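PDB 5Z69: DNA replication and repair protein RecF from Caldanaerobacter subterraneus subsp. tengcongensis, which binds ATP and probably single-stranded DNA, and serves as a recombination mediator of the RecFOR DNA repair pathway. Local coordinates for residues 11-16 against 24-29; 189-194 against 249-254; 228-233 against 277-282. All blocks are in the same frame, centred on the assembly; numbering follows the deposited sequence.

Overall arrangement
From the N terminus, contact 1 comes first: strands 9-16 and 24-27 close a short hairpin at the edge of a sheet in the ATPase domain, next to helix 43-55. Contacts 2 and 3 both open after contact 1 has closed, about 48 and 42 Å from it between centres, on the opposite side of the chain's centre. These two cross along the chain: helix 186-222 leads into strand 227-232, helix 243-256 returns to the first helix in contact 2, and strand 275-280 returns to the first strand in contact 3. The helix pair and the small sheet therefore alternate along the chain and lie close, about 5 Å apart at nearest atoms, without touching, and both reach the second subunit.

Contact 1: residues 11-16 against 24-29; sequences KEIFVD and QKLEFC
K11 O takes a nearly straight hydrogen bond from F28 N at one end of a beta hairpin, whose strands 9-16 and 24-27 run antiparallel at the margin of an antiparallel sheet in the ABC-type ATPase domain. K11 NZ reaches away to E88. At E12 the side chain stands on the same side of the sheet as F14, K25 and E27. With CG between its backbone N and carbonyl carbon (chi1 72°), the carboxylate crosses the K25 methylenes, E12 OE2 being 3.5 Å from K25 CD. The ammonium stays just beyond a salt bridge, E12 OE2 to K25 NZ 4.0 Å, and two waters link the charges instead. E27 OE2, 3.8 Å from E12 OE1, adds a like charge that K25 probably offsets in part. A leucine in place of E12 would probably leave both bridging waters without their carboxylate anchor and K25 without its nearby counter-charge. I13 exchanges two backbone bonds with L26 and drives CG2 against the edge of the F28 ring, I13 CG2 to F28 CE2 3.6 Å. I13, V15 and L26 are buried on this side against helix 43-55, which opens with K43, the predicted Walker A lysine; there I13 meets I50 and L53, and L26 meets L46. F14, its CG anti to the backbone N (chi1 -178°), sets its ring edge against K25 CB. V15 pairs with Q24 through both backbone bonds, and V15 CG2 lies alongside Q24 CG at 4.0 Å.

Contact 2: residues 189-194 against 249-254; sequences FDEKLA and KLKNRL
Apolar packing forms the centre of this contact, A194 facing L250 and L254 lying against L193; L254 also covers D190. The helices 186-222 and 243-256 run roughly antiparallel, their local axes 142° apart and 8.6 Å at closest approach. The small A194 brings the backbones near: its CB lies 3.9 Å from L250 CB, and L250 CD1 rests 3.6 Å from A194 O. L254 CD1 presses on the backbone of D190, 3.1 Å from D190 O, and reaches L193 CB at 4.1 Å. D190 and L254 run antiparallel alongside each other, D190 CG lying 3.8 Å from L254 CB.

The aliphatic part of K251 makes a second kind of contact. Kinked at its second and fourth torsions (chi2 77°, chi4 76°), the K251 chain turns alongside E191, K251 CE meeting E191 CG at 3.6 Å.

Charges are only loosely matched. K251 NZ stands 4.3 Å from D190 OD1, beyond a salt bridge, and D190 OD2 instead pairs with R169 of helix 153-177. With no hydrogen bond between the two segments, the helices are joined here by van der Waals packing, and the long-range attraction between D190 and K251 is likely to add only modestly.

Contact 3: residues 228-233 against 277-282; sequences EIIYLN and KILING
The carboxylate of E228 turns back on its own strand: while E228 pairs through its backbone with L279, its OE1 accepts a hydrogen bond from I229 N at 2.8 Å. CG lies anti to the backbone N (chi1 -168°) and the chain bends at chi2, which swings the acid away from strand 275-280. I229 N meets OE1 on the anti side, 23° out of the carboxylate plane, which is likely to restrict the rotation of the group. The stem of E228 still serves the pairing, its CB resting 4.0 Å from L279 CB.

Across the strands, E228 and L279 exchange two backbone bonds, and I230 and K277 exchange two more. K277 N reaches I230 O at 2.7 Å, and K277 O receives I230 N in return. Between these pairs, I229 and I278 form a non-hydrogen-bonded pair, with a CA-H...O contact from I229 CA to K277 O (3.3 Å).

On the side of E228 and L279, I230 CG1 touches L279 CD1 at 4.3 Å. Farther along, L232 CD1 meets K277 CE at 3.9 Å, the two side chains meeting at a slant. L232 also packs on V287 of the second subunit and K277 on R286 of that subunit, which places this end beside the dimer partner. Two flanking hydrogen-bonded pairs around a non-hydrogen-bonded one are the regular register of antiparallel beta pairing, here within a small three-stranded sheet.

Contact 1: residues 11-16 against 24-29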
loop_
_atom_site.group_PDB
_atom_site.type_symbol
_atom_site.label_atom_id
_atom_site.label_comp_id
_atom_site.label_asym_id
_atom_site.label_seq_id
_atom_site.Cartn_x
_atom_site.Cartn_y
_atom_site.Cartn_z
ATOM N N LYS A 11 -8.921 -40.637 -13.450
ATOM C CA LYS A 11 -8.899 -42.085 -13.548
ATOM C C LYS A 11 -7.518 -42.542 -13.937
ATOM O O LYS A 11 -7.010 -43.544 -13.443
ATOM C CB LYS A 11 -9.910 -42.597 -14.586
ATOM C CG LYS A 11 -11.310 -42.012 -14.465
ATOM C CD LYS A 11 -12.251 -42.674 -15.484
ATOM C CE LYS A 11 -13.672 -42.151 -15.375
ATOM N NZ LYS A 11 -14.531 -42.844 -16.376
ATOM N N GLU A 12 -6.910 -41.793 -14.842
ATOM C CA GLU A 12 -5.647 -42.195 -15.394
ATOM C C GLU A 12 -5.005 -41.007 -16.076
ATOM O O GLU A 12 -5.677 -40.021 -16.409
ATOM C CB GLU A 12 -5.832 -43.360 -16.410
ATOM C CG GLU A 12 -6.472 -42.901 -17.689
ATOM C CD GLU A 12 -6.409 -43.935 -18.807
ATOM O OE1 GLU A 12 -6.942 -45.045 -18.624
ATOM O OE2 GLU A 12 -5.826 -43.638 -19.872
ATOM N N ILE A 13 -3.703 -41.104 -16.301
ATOM C CA ILE A 13 -3.016 -40.108 -17.100
ATOM C C ILE A 13 -2.012 -40.831 -17.984
ATOM O O ILE A 13 -1.442 -41.868 -17.599
ATOM C CB ILE A 13 -2.302 -39.042 -16.230
ATOM C CG1 ILE A 13 -1.939 -37.799 -17.060
ATOM C CG2 ILE A 13 -1.055 -39.627 -15.570
ATOM C CD1 ILE A 13 -1.455 -36.579 -16.197
ATOM N N PHE A 14 -1.800 -40.280 -19.169
ATOM C CA PHE A 14 -0.805 -40.825 -20.088
ATOM C C PHE A 14 0.211 -39.726 -20.362
ATOM O O PHE A 14 -0.182 -38.631 -20.759
ATOM C CB PHE A 14 -1.437 -41.285 -21.397
ATOM C CG PHE A 14 -0.445 -41.895 -22.360
ATOM C CD1 PHE A 14 -0.048 -43.221 -22.209
ATOM C CD2 PHE A 14 0.090 -41.150 -23.404
ATOM C CE1 PHE A 14 0.877 -43.797 -23.079
ATOM C CE2 PHE A 14 1.027 -41.717 -24.293
ATOM C CZ PHE A 14 1.426 -43.026 -24.127
ATOM N N VAL A 15 1.498 -40.005 -20.145
ATOM C CA VAL A 15 2.530 -39.009 -20.392
ATOM C C VAL A 15 3.535 -39.476 -21.441
ATOM O O VAL A 15 4.060 -40.574 -21.372
ATOM C CB VAL A 15 3.266 -38.624 -19.089
ATOM C CG1 VAL A 15 2.336 -37.815 -18.177
ATOM C CG2 VAL A 15 3.763 -39.877 -18.355
ATOM N N ASP A 16 3.794 -38.615 -22.415
ATOM C CA ASP A 16 4.666 -38.940 -23.534
ATOM C C ASP A 16 5.694 -37.808 -23.726
ATOM O O ASP A 16 5.318 -36.680 -24.010
ATOM C CB ASP A 16 3.815 -39.157 -24.795
ATOM C CG ASP A 16 4.636 -39.574 -26.011
ATOM O OD1 ASP A 16 5.829 -39.933 -25.845
ATOM O OD2 ASP A 16 4.067 -39.540 -27.131
ATOM N N GLN A 24 4.283 -43.610 -20.542
ATOM C CA GLN A 24 3.528 -44.582 -19.765
ATOM C C GLN A 24 2.114 -44.114 -19.434
ATOM O O GLN A 24 1.825 -42.915 -19.435
ATOM C CB GLN A 24 4.307 -44.922 -18.478
ATOM C CG GLN A 24 4.568 -43.726 -17.600
ATOM C CD GLN A 24 5.805 -43.877 -16.720
ATOM O OE1 GLN A 24 6.115 -44.963 -16.210
ATOM N NE2 GLN A 24 6.526 -42.779 -16.549
ATOM N N LYS A 25 1.230 -45.084 -19.187
ATOM C CA LYS A 25 -0.119 -44.813 -18.737
ATOM C C LYS A 25 -0.210 -45.230 -17.290
ATOM O O LYS A 25 0.238 -46.301 -16.914
ATOM C CB LYS A 25 -1.149 -45.552 -19.569
ATOM C CG LYS A 25 -2.585 -45.394 -19.076
ATOM C CD LYS A 25 -3.542 -46.284 -19.935
ATOM C CE LYS A 25 -3.460 -45.900 -21.430
ATOM N NZ LYS A 25 -4.493 -46.573 -22.282
ATOM N N LEU A 26 -0.754 -44.347 -16.472
ATOM C CA LEU A 26 -0.847 -44.598 -15.043
ATOM C C LEU A 26 -2.308 -44.577 -14.639
ATOM O O LEU A 26 -3.017 -43.632 -14.957
ATOM C CB LEU A 26 -0.079 -43.540 -14.267
ATOM C CG LEU A 26 1.359 -43.298 -14.721
ATOM C CD1 LEU A 26 1.970 -42.233 -13.832
ATOM C CD2 LEU A 26 2.147 -44.595 -14.637
ATOM N N GLU A 27 -2.744 -45.610 -13.934
ATOM C CA GLU A 27 -4.131 -45.694 -13.495
ATOM C C GLU A 27 -4.191 -45.475 -12.010
ATOM O O GLU A 27 -3.482 -46.106 -11.222
ATOM C CB GLU A 27 -4.762 -47.048 -13.856
ATOM C CG GLU A 27 -4.786 -47.359 -15.349
ATOM C CD GLU A 27 -5.978 -48.238 -15.775
ATOM O OE1 GLU A 27 -6.703 -48.786 -14.910
ATOM O OE2 GLU A 27 -6.200 -48.357 -16.996
ATOM N N PHE A 28 -5.039 -44.551 -11.588
ATOM C CA PHE A 28 -4.981 -44.119 -10.188
ATOM C C PHE A 28 -6.135 -44.676 -9.365
ATOM O O PHE A 28 -6.972 -45.391 -9.899
ATOM C CB PHE A 28 -4.942 -42.601 -10.091
ATOM C CG PHE A 28 -3.742 -42.001 -10.771
ATOM C CD1 PHE A 28 -2.450 -42.386 -10.389
ATOM C CD2 PHE A 28 -3.902 -41.110 -11.827
ATOM C CE1 PHE A 28 -1.312 -41.855 -11.023
ATOM C CE2 PHE A 28 -2.766 -40.572 -12.492
ATOM C CZ PHE A 28 -1.472 -40.943 -12.075
ATOM N N CYS A 29 -6.156 -44.354 -8.067
ATOM C CA CYS A 29 -7.113 -44.943 -7.137
ATOM C C CYS A 29 -7.948 -43.869 -6.463
ATOM O O CYS A 29 -7.600 -42.671 -6.474
ATOM C CB CYS A 29 -6.388 -45.797 -6.064
ATOM S SG CYS A 29 -4.739 -45.206 -5.476
HETATM O O HOH W 1 -8.648 -45.235 -11.695
HETATM O O HOH W 2 -5.949 -43.961 -22.603
HETATM O O HOH W 3 -7.287 -46.444 -20.768
#

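Contact 2: residues 189-194 against 249-254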
loop_
_atom_site.group_PDB
_atom_site.type_symbol
_atom_site.label_atom_id
_atom_site.label_comp_id
_atom_site.label_asym_id
_atom_site.label_seq_id
_atom_site.Cartn_x
_atom_site.Cartn_y
_atom_site.Cartn_z
ATOM N N PHE A 189 -8.195 4.471 -25.341
ATOM C CA PHE A 189 -7.636 3.343 -24.602
ATOM C C PHE A 189 -7.767 3.517 -23.105
ATOM O O PHE A 189 -8.022 2.544 -22.391
ATOM C CB PHE A 189 -6.171 3.138 -24.985
ATOM C CG PHE A 189 -6.005 2.601 -26.369
ATOM C CD1 PHE A 189 -6.195 1.246 -26.630
ATOM C CD2 PHE A 189 -5.719 3.444 -27.421
ATOM C CE1 PHE A 189 -6.068 0.744 -27.909
ATOM C CE2 PHE A 189 -5.595 2.947 -28.706
ATOM C CZ PHE A 189 -5.768 1.596 -28.947
ATOM N N ASP A 190 -7.602 4.757 -22.635
ATOM C CA ASP A 190 -7.723 5.073 -21.225
ATOM C C ASP A 190 -9.107 4.719 -20.715
ATOM O O ASP A 190 -9.258 4.098 -19.650
ATOM C CB ASP A 190 -7.452 6.566 -20.974
ATOM C CG ASP A 190 -5.965 6.909 -20.934
ATOM O OD1 ASP A 190 -5.648 8.102 -20.751
ATOM O OD2 ASP A 190 -5.116 5.999 -21.078
ATOM N N GLU A 191 -10.118 5.136 -21.475
ATOM C CA GLU A 191 -11.507 4.880 -21.127
ATOM C C GLU A 191 -11.740 3.383 -20.988
ATOM O O GLU A 191 -12.384 2.931 -20.046
ATOM C CB GLU A 191 -12.443 5.469 -22.185
ATOM C CG GLU A 191 -12.239 6.966 -22.425
ATOM C CD GLU A 191 -13.158 7.537 -23.500
ATOM O OE1 GLU A 191 -13.824 8.563 -23.230
ATOM O OE2 GLU A 191 -13.208 6.972 -24.615
ATOM N N LYS A 192 -11.182 2.623 -21.923
ATOM C CA LYS A 192 -11.394 1.176 -21.959
ATOM C C LYS A 192 -10.711 0.510 -20.768
ATOM O O LYS A 192 -11.298 -0.355 -20.111
ATOM C CB LYS A 192 -10.878 0.576 -23.275
ATOM C CG LYS A 192 -11.314 -0.890 -23.470
ATOM C CD LYS A 192 -10.912 -1.438 -24.816
ATOM C CE LYS A 192 -11.314 -2.913 -24.941
ATOM N NZ LYS A 192 -11.209 -3.386 -26.336
ATOM N N LEU A 193 -9.481 0.928 -20.477
ATOM C CA LEU A 193 -8.740 0.371 -19.342
ATOM C C LEU A 193 -9.442 0.626 -18.021
ATOM O O LEU A 193 -9.348 -0.186 -17.099
ATOM C CB LEU A 193 -7.321 0.950 -19.271
ATOM C CG LEU A 193 -6.308 0.428 -20.289
ATOM C CD1 LEU A 193 -4.998 1.196 -20.158
ATOM C CD2 LEU A 193 -6.072 -1.082 -20.151
ATOM N N ALA A 194 -10.127 1.763 -17.919
ATOM C CA ALA A 194 -10.785 2.136 -16.675
ATOM C C ALA A 194 -12.048 1.298 -16.489
ATOM O O ALA A 194 -12.361 0.834 -15.387
ATOM C CB ALA A 194 -11.113 3.645 -16.666
ATOM N N LYS A 249 -12.151 7.352 -11.090
ATOM C CA LYS A 249 -10.852 7.507 -10.448
ATOM C C LYS A 249 -9.722 6.937 -11.309
ATOM O O LYS A 249 -8.687 7.590 -11.486
ATOM C CB LYS A 249 -10.862 6.860 -9.058
ATOM C CG LYS A 249 -11.802 7.583 -8.067
ATOM C CD LYS A 249 -11.572 7.188 -6.603
ATOM C CE LYS A 249 -10.664 8.189 -5.872
ATOM N NZ LYS A 249 -9.613 7.507 -5.022
ATOM N N LEU A 250 -9.937 5.742 -11.868
ATOM C CA LEU A 250 -8.947 5.086 -12.719
ATOM C C LEU A 250 -8.656 5.926 -13.944
ATOM O O LEU A 250 -7.502 6.102 -14.324
ATOM C CB LEU A 250 -9.425 3.681 -13.155
ATOM C CG LEU A 250 -9.478 2.575 -12.096
ATOM C CD1 LEU A 250 -10.005 1.252 -12.698
ATOM C CD2 LEU A 250 -8.111 2.366 -11.447
ATOM N N LYS A 251 -9.719 6.427 -14.568
ATOM C CA LYS A 251 -9.596 7.299 -15.722
ATOM C C LYS A 251 -8.857 8.621 -15.361
ATOM O O LYS A 251 -8.012 9.100 -16.120
ATOM C CB LYS A 251 -10.986 7.583 -16.292
ATOM C CG LYS A 251 -11.027 8.570 -17.447
ATOM C CD LYS A 251 -10.578 7.932 -18.743
ATOM C CE LYS A 251 -10.570 8.943 -19.885
ATOM N NZ LYS A 251 -9.407 9.872 -19.813
ATOM N N ASN A 252 -9.160 9.204 -14.206
ATOM C CA ASN A 252 -8.458 10.431 -13.793
ATOM C C ASN A 252 -6.968 10.173 -13.584
ATOM O O ASN A 252 -6.108 10.953 -13.997
ATOM C CB ASN A 252 -9.052 11.005 -12.504
ATOM C CG ASN A 252 -10.492 11.459 -12.671
ATOM O OD1 ASN A 252 -11.231 11.570 -11.692
ATOM N ND2 ASN A 252 -10.902 11.711 -13.913
ATOM N N ARG A 253 -6.676 9.057 -12.933
ATOM C CA ARG A 253 -5.311 8.672 -12.673
ATOM C C ARG A 253 -4.533 8.390 -13.954
ATOM O O ARG A 253 -3.373 8.762 -14.035
ATOM C CB ARG A 253 -5.297 7.473 -11.729
ATOM C CG ARG A 253 -5.847 7.840 -10.378
ATOM C CD ARG A 253 -6.055 6.664 -9.452
ATOM N NE ARG A 253 -6.330 7.162 -8.111
ATOM C CZ ARG A 253 -5.790 6.678 -7.001
ATOM N NH1 ARG A 253 -4.959 5.645 -7.066
ATOM N NH2 ARG A 253 -6.094 7.222 -5.827
ATOM N N LEU A 254 -5.158 7.750 -14.944
ATOM C CA LEU A 254 -4.499 7.482 -16.225
ATOM C C LEU A 254 -4.082 8.790 -16.891
ATOM O O LEU A 254 -2.961 8.933 -17.403
ATOM C CB LEU A 254 -5.426 6.700 -17.181
ATOM C CG LEU A 254 -5.832 5.283 -16.803
ATOM C CD1 LEU A 254 -6.924 4.735 -17.702
ATOM C CD2 LEU A 254 -4.597 4.435 -16.909
#

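Contact 3: residues 228-233 against 277-282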
loop_
_atom_site.group_PDB
_atom_site.type_symbol
_atom_site.label_atom_id
_atom_site.label_comp_id
_atom_site.label_asym_id
_atom_site.label_seq_id
_atom_site.Cartn_x
_atom_site.Cartn_y
_atom_site.Cartn_z
ATOM N N GLU A 228 -6.145 -10.052 9.085
ATOM C CA GLU A 228 -6.739 -9.001 8.280
ATOM C C GLU A 228 -6.117 -8.988 6.867
ATOM O O GLU A 228 -4.950 -9.350 6.679
ATOM C CB GLU A 228 -6.588 -7.624 8.957
ATOM C CG GLU A 228 -7.448 -6.528 8.310
ATOM C CD GLU A 228 -8.894 -6.961 8.126
ATOM O OE1 GLU A 228 -9.227 -7.494 7.045
ATOM O OE2 GLU A 228 -9.692 -6.785 9.071
ATOM N N ILE A 229 -6.911 -8.584 5.876
ATOM C CA ILE A 229 -6.417 -8.445 4.512
ATOM C C ILE A 229 -6.708 -7.060 3.984
ATOM O O ILE A 229 -7.860 -6.633 3.971
ATOM C CB ILE A 229 -7.050 -9.503 3.552
ATOM C CG1 ILE A 229 -6.459 -10.878 3.836
ATOM C CG2 ILE A 229 -6.805 -9.142 2.090
ATOM C CD1 ILE A 229 -6.950 -11.939 2.940
ATOM N N ILE A 230 -5.663 -6.369 3.536
ATOM C CA ILE A 230 -5.812 -5.032 2.958
ATOM C C ILE A 230 -5.566 -5.057 1.453
ATOM O O ILE A 230 -4.492 -5.439 0.996
ATOM C CB ILE A 230 -4.841 -4.010 3.590
ATOM C CG1 ILE A 230 -4.945 -4.041 5.115
ATOM C CG2 ILE A 230 -5.120 -2.611 3.048
ATOM C CD1 ILE A 230 -6.319 -3.706 5.619
ATOM N N TYR A 231 -6.574 -4.642 0.697
ATOM C CA TYR A 231 -6.507 -4.626 -0.752
ATOM C C TYR A 231 -6.056 -3.253 -1.235
ATOM O O TYR A 231 -6.825 -2.289 -1.217
ATOM C CB TYR A 231 -7.875 -5.012 -1.345
ATOM C CG TYR A 231 -7.981 -4.978 -2.864
ATOM C CD1 TYR A 231 -6.846 -5.040 -3.682
ATOM C CD2 TYR A 231 -9.227 -4.883 -3.475
ATOM C CE1 TYR A 231 -6.956 -5.000 -5.058
ATOM C CE2 TYR A 231 -9.351 -4.852 -4.854
ATOM C CZ TYR A 231 -8.218 -4.916 -5.635
ATOM O OH TYR A 231 -8.359 -4.862 -6.992
ATOM N N LEU A 232 -4.802 -3.180 -1.673
ATOM C CA LEU A 232 -4.240 -1.948 -2.217
ATOM C C LEU A 232 -4.592 -1.798 -3.689
ATOM O O LEU A 232 -3.734 -2.009 -4.564
ATOM C CB LEU A 232 -2.718 -1.925 -2.041
ATOM C CG LEU A 232 -2.217 -2.145 -0.613
ATOM C CD1 LEU A 232 -0.722 -1.872 -0.526
ATOM C CD2 LEU A 232 -2.994 -1.255 0.337
ATOM N N ASN A 233 -5.842 -1.438 -3.970
ATOM C CA ASN A 233 -6.272 -1.301 -5.359
ATOM C C ASN A 233 -5.810 0.012 -5.991
ATOM O O ASN A 233 -5.399 0.963 -5.295
ATOM C CB ASN A 233 -7.793 -1.442 -5.478
ATOM C CG ASN A 233 -8.543 -0.306 -4.831
ATOM O OD1 ASN A 233 -8.646 0.787 -5.392
ATOM N ND2 ASN A 233 -9.101 -0.564 -3.656
ATOM N N LYS A 277 -2.275 -6.926 1.155
ATOM C CA LYS A 277 -1.395 -7.127 2.296
ATOM C C LYS A 277 -2.057 -8.101 3.232
ATOM O O LYS A 277 -3.260 -8.006 3.484
ATOM C CB LYS A 277 -1.093 -5.807 3.028
ATOM C CG LYS A 277 -0.063 -4.887 2.353
ATOM C CD LYS A 277 0.544 -3.926 3.380
ATOM C CE LYS A 277 1.303 -2.747 2.741
ATOM N NZ LYS A 277 2.543 -3.134 1.994
ATOM N N ILE A 278 -1.287 -9.046 3.747
ATOM C CA ILE A 278 -1.850 -10.013 4.684
ATOM C C ILE A 278 -1.369 -9.684 6.100
ATOM O O ILE A 278 -0.170 -9.731 6.368
ATOM C CB ILE A 278 -1.460 -11.455 4.303
ATOM C CG1 ILE A 278 -2.074 -11.827 2.940
ATOM C CG2 ILE A 278 -1.923 -12.437 5.373
ATOM C CD1 ILE A 278 -1.365 -12.958 2.239
ATOM N N LEU A 279 -2.298 -9.342 6.993
ATOM C CA LEU A 279 -1.917 -8.922 8.347
ATOM C C LEU A 279 -2.221 -9.972 9.405
ATOM O O LEU A 279 -3.334 -10.500 9.465
ATOM C CB LEU A 279 -2.618 -7.612 8.742
ATOM C CG LEU A 279 -2.402 -6.333 7.921
ATOM C CD1 LEU A 279 -2.848 -5.118 8.706
ATOM C CD2 LEU A 279 -0.963 -6.161 7.472
ATOM N N ILE A 280 -1.227 -10.257 10.244
ATOM C CA ILE A 280 -1.424 -11.095 11.423
ATOM C C ILE A 280 -1.458 -10.231 12.688
ATOM O O ILE A 280 -0.511 -9.485 12.958
ATOM C CB ILE A 280 -0.317 -12.152 11.563
ATOM C CG1 ILE A 280 0.022 -12.758 10.201
ATOM C CG2 ILE A 280 -0.738 -13.232 12.556
ATOM C CD1 ILE A 280 -1.125 -13.528 9.582
ATOM N N ASN A 281 -2.562 -10.313 13.433
ATOM C CA ASN A 281 -2.769 -9.556 14.675
ATOM C C ASN A 281 -2.812 -8.035 14.482
ATOM O O ASN A 281 -3.481 -7.326 15.240
ATOM C CB ASN A 281 -1.686 -9.902 15.708
ATOM C CG ASN A 281 -1.672 -11.374 16.077
ATOM O OD1 ASN A 281 -2.717 -11.977 16.337
ATOM N ND2 ASN A 281 -0.480 -11.963 16.101
ATOM N N GLY A 282 -2.091 -7.538 13.481
ATOM C CA GLY A 282 -2.064 -6.118 13.182
ATOM C C GLY A 282 -0.808 -5.737 12.431
ATOM O O GLY A 282 -0.639 -4.582 12.025
#